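Local coordinates for protein endoglucanase (Clostridium thermocellum, PDB 2E4T) that hydrolyses internal beta-1,4-glucan linkages as the family 44 endoglucanase module of a larger cellulase and probably also cleaves xyloglucan, at residues A[373-378]-A[404-409]. Sequence-based numbering, arbitrary orientation.
Sequences AQADVL and INLYTN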
loop_
_atom_site.group_PDB
_atom_site.type_symbol
_atom_site.label_atom_id
_atom_site.label_comp_id
_atom_site.label_asym_id
_atom_site.label_seq_id
_atom_site.Cartn_x
_atom_site.Cartn_y
_atom_site.Cartn_z
ATOM N N ALA A 373 -9.696 10.682 7.064
ATOM C CA ALA A 373 -8.612 9.790 7.490
ATOM C C ALA A 373 -7.759 9.376 6.293
ATOM O O ALA A 373 -6.521 9.333 6.396
ATOM C CB ALA A 373 -9.160 8.571 8.231
ATOM N N GLN A 374 -8.406 9.041 5.152
ATOM C CA GLN A 374 -7.636 8.657 3.968
ATOM C C GLN A 374 -6.694 9.787 3.542
ATOM O O GLN A 374 -5.511 9.567 3.233
ATOM C CB GLN A 374 -8.601 8.304 2.833
ATOM C CG GLN A 374 -7.864 7.937 1.534
ATOM C CD GLN A 374 -7.093 6.648 1.654
ATOM O OE1 GLN A 374 -7.308 5.826 2.553
ATOM N NE2 GLN A 374 -6.177 6.430 0.705
ATOM N N ALA A 375 -7.229 11.035 3.470
ATOM C CA ALA A 375 -6.372 12.156 3.070
ATOM C C ALA A 375 -5.235 12.341 4.067
ATOM O O ALA A 375 -4.100 12.719 3.694
ATOM C CB ALA A 375 -7.221 13.424 2.932
ATOM N N ASP A 376 -5.511 12.118 5.366
ATOM C CA ASP A 376 -4.475 12.289 6.387
ATOM C C ASP A 376 -3.375 11.235 6.160
ATOM O O ASP A 376 -2.155 11.556 6.160
ATOM C CB ASP A 376 -5.122 12.132 7.766
ATOM C CG ASP A 376 -4.359 12.796 8.887
ATOM O OD1 ASP A 376 -3.658 13.805 8.629
ATOM O OD2 ASP A 376 -4.432 12.247 10.036
ATOM N N VAL A 377 -3.779 9.958 6.000
ATOM C CA VAL A 377 -2.843 8.867 5.760
ATOM C C VAL A 377 -1.970 9.158 4.549
ATOM O O VAL A 377 -0.738 8.922 4.577
ATOM C CB VAL A 377 -3.645 7.544 5.623
ATOM C CG1 VAL A 377 -2.792 6.408 5.081
ATOM C CG2 VAL A 377 -4.243 7.191 6.968
ATOM N N LEU A 378 -2.581 9.608 3.439
ATOM C CA LEU A 378 -1.764 9.888 2.248
ATOM C C LEU A 378 -0.755 11.035 2.510
ATOM O O LEU A 378 0.377 11.008 1.991
ATOM C CB LEU A 378 -2.651 10.215 1.070
ATOM C CG LEU A 378 -3.506 9.055 0.606
ATOM C CD1 LEU A 378 -4.497 9.573 -0.473
ATOM C CD2 LEU A 378 -2.681 7.888 0.088
ATOM N N ILE A 404 -8.234 10.118 -2.037
ATOM C CA ILE A 404 -7.177 9.875 -3.028
ATOM C C ILE A 404 -7.169 11.001 -4.087
ATOM O O ILE A 404 -6.117 11.590 -4.375
ATOM C CB ILE A 404 -7.360 8.482 -3.691
ATOM C CG1 ILE A 404 -7.182 7.385 -2.643
ATOM C CG2 ILE A 404 -6.407 8.329 -4.850
ATOM C CD1 ILE A 404 -7.659 6.008 -3.107
ATOM N N ASN A 405 -8.343 11.273 -4.703
ATOM C CA ASN A 405 -8.383 12.294 -5.762
ATOM C C ASN A 405 -7.983 13.668 -5.256
ATOM O O ASN A 405 -7.516 14.503 -6.053
ATOM C CB ASN A 405 -9.783 12.360 -6.396
ATOM C CG ASN A 405 -9.997 11.262 -7.409
ATOM O OD1 ASN A 405 -9.082 10.699 -7.998
ATOM N ND2 ASN A 405 -11.312 10.975 -7.647
ATOM N N LEU A 406 -8.157 13.960 -3.969
ATOM C CA LEU A 406 -7.731 15.264 -3.443
ATOM C C LEU A 406 -6.216 15.457 -3.718
ATOM O O LEU A 406 -5.764 16.607 -3.899
ATOM C CB LEU A 406 -8.046 15.364 -1.974
ATOM C CG LEU A 406 -8.004 16.791 -1.406
ATOM C CD1 LEU A 406 -9.080 17.690 -1.971
ATOM C CD2 LEU A 406 -8.068 16.727 0.135
ATOM N N TYR A 407 -5.458 14.350 -3.709
ATOM C CA TYR A 407 -4.048 14.391 -4.044
ATOM C C TYR A 407 -3.773 14.192 -5.523
ATOM O O TYR A 407 -2.859 14.831 -6.068
ATOM C CB TYR A 407 -3.259 13.324 -3.272
ATOM C CG TYR A 407 -3.133 13.641 -1.803
ATOM C CD1 TYR A 407 -1.934 14.206 -1.299
ATOM C CD2 TYR A 407 -4.175 13.382 -0.912
ATOM C CE1 TYR A 407 -1.787 14.500 0.034
ATOM C CE2 TYR A 407 -4.065 13.697 0.434
ATOM C CZ TYR A 407 -2.842 14.238 0.935
ATOM O OH TYR A 407 -2.692 14.578 2.254
ATOM N N THR A 408 -4.478 13.291 -6.195
ATOM C CA THR A 408 -4.069 12.865 -7.523
ATOM C C THR A 408 -4.789 13.559 -8.656
ATOM O O THR A 408 -4.311 13.478 -9.813
ATOM C CB THR A 408 -4.274 11.332 -7.682
ATOM O OG1 THR A 408 -5.697 11.145 -7.557
ATOM C CG2 THR A 408 -3.496 10.538 -6.682
ATOM N N ASN A 409 -5.949 14.160 -8.396
ATOM C CA ASN A 409 -6.772 14.677 -9.504
ATOM C C ASN A 409 -7.847 15.558 -8.863
ATOM O O ASN A 409 -9.062 15.246 -8.884
ATOM C CB ASN A 409 -7.370 13.549 -10.322
ATOM C CG ASN A 409 -7.945 14.049 -11.632
ATOM O OD1 ASN A 409 -8.113 15.270 -11.845
ATOM N ND2 ASN A 409 -8.192 13.130 -12.546
#
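Tyr407 reaches from helix 398-408 to helix 368-384 and gives its hydroxyl to the backbone of Ala375: Tyr407 OH donates to Ala375 O over 2.7 Å. The donor is tilted 26° from the carbonyl plane. Tyrosine suits this place because its long, rigid ring spans the gap between helices whose local axes come no closer than 9.4 Å, while its one polar atom ends on a carbonyl oxygen.

The same ring supplies an apolar surface. Leu378 CB lies over one face, 4.0 Å from the Tyr407 ring centroid and close to the ring normal, a CH-pi contact displaced toward the rim. Ala375 CB touches Tyr407 CE2 at 4.0 Å; the small methyl lets the ring lie close against the helix backbone, within reach of the Ala375 carbonyl. Tyr28 of strand 26-30 and Phe417 also pack against Tyr407, the latter edge-to-face.

Both helices belong to the TIM-like barrel, flanking strand 388-391 in sequence, and here they face the beta-sandwich domain: strand 442-452 touches Ala375, Leu406 and Tyr407. The two segments run at 43° to each other.

Leu378 and Ile404, branched aliphatics suited to a buried helix-helix interface, make the aliphatic part of the contact. Leu378, its CG anti to the carbonyl carbon (chi1 -66°), extends CD1 to within 3.7 Å of Ile404 CA, and Leu406 CD2 more loosely meets Ala375 CB. Gln374 is polar but long: bent at chi2, it lays NE2 3.6 Å from Ile404 CG1 in van der Waals contact, while the same nitrogen hydrogen-bonds Tyr360 OH. One turn before Ile404, Glu401 binds the zinc ion.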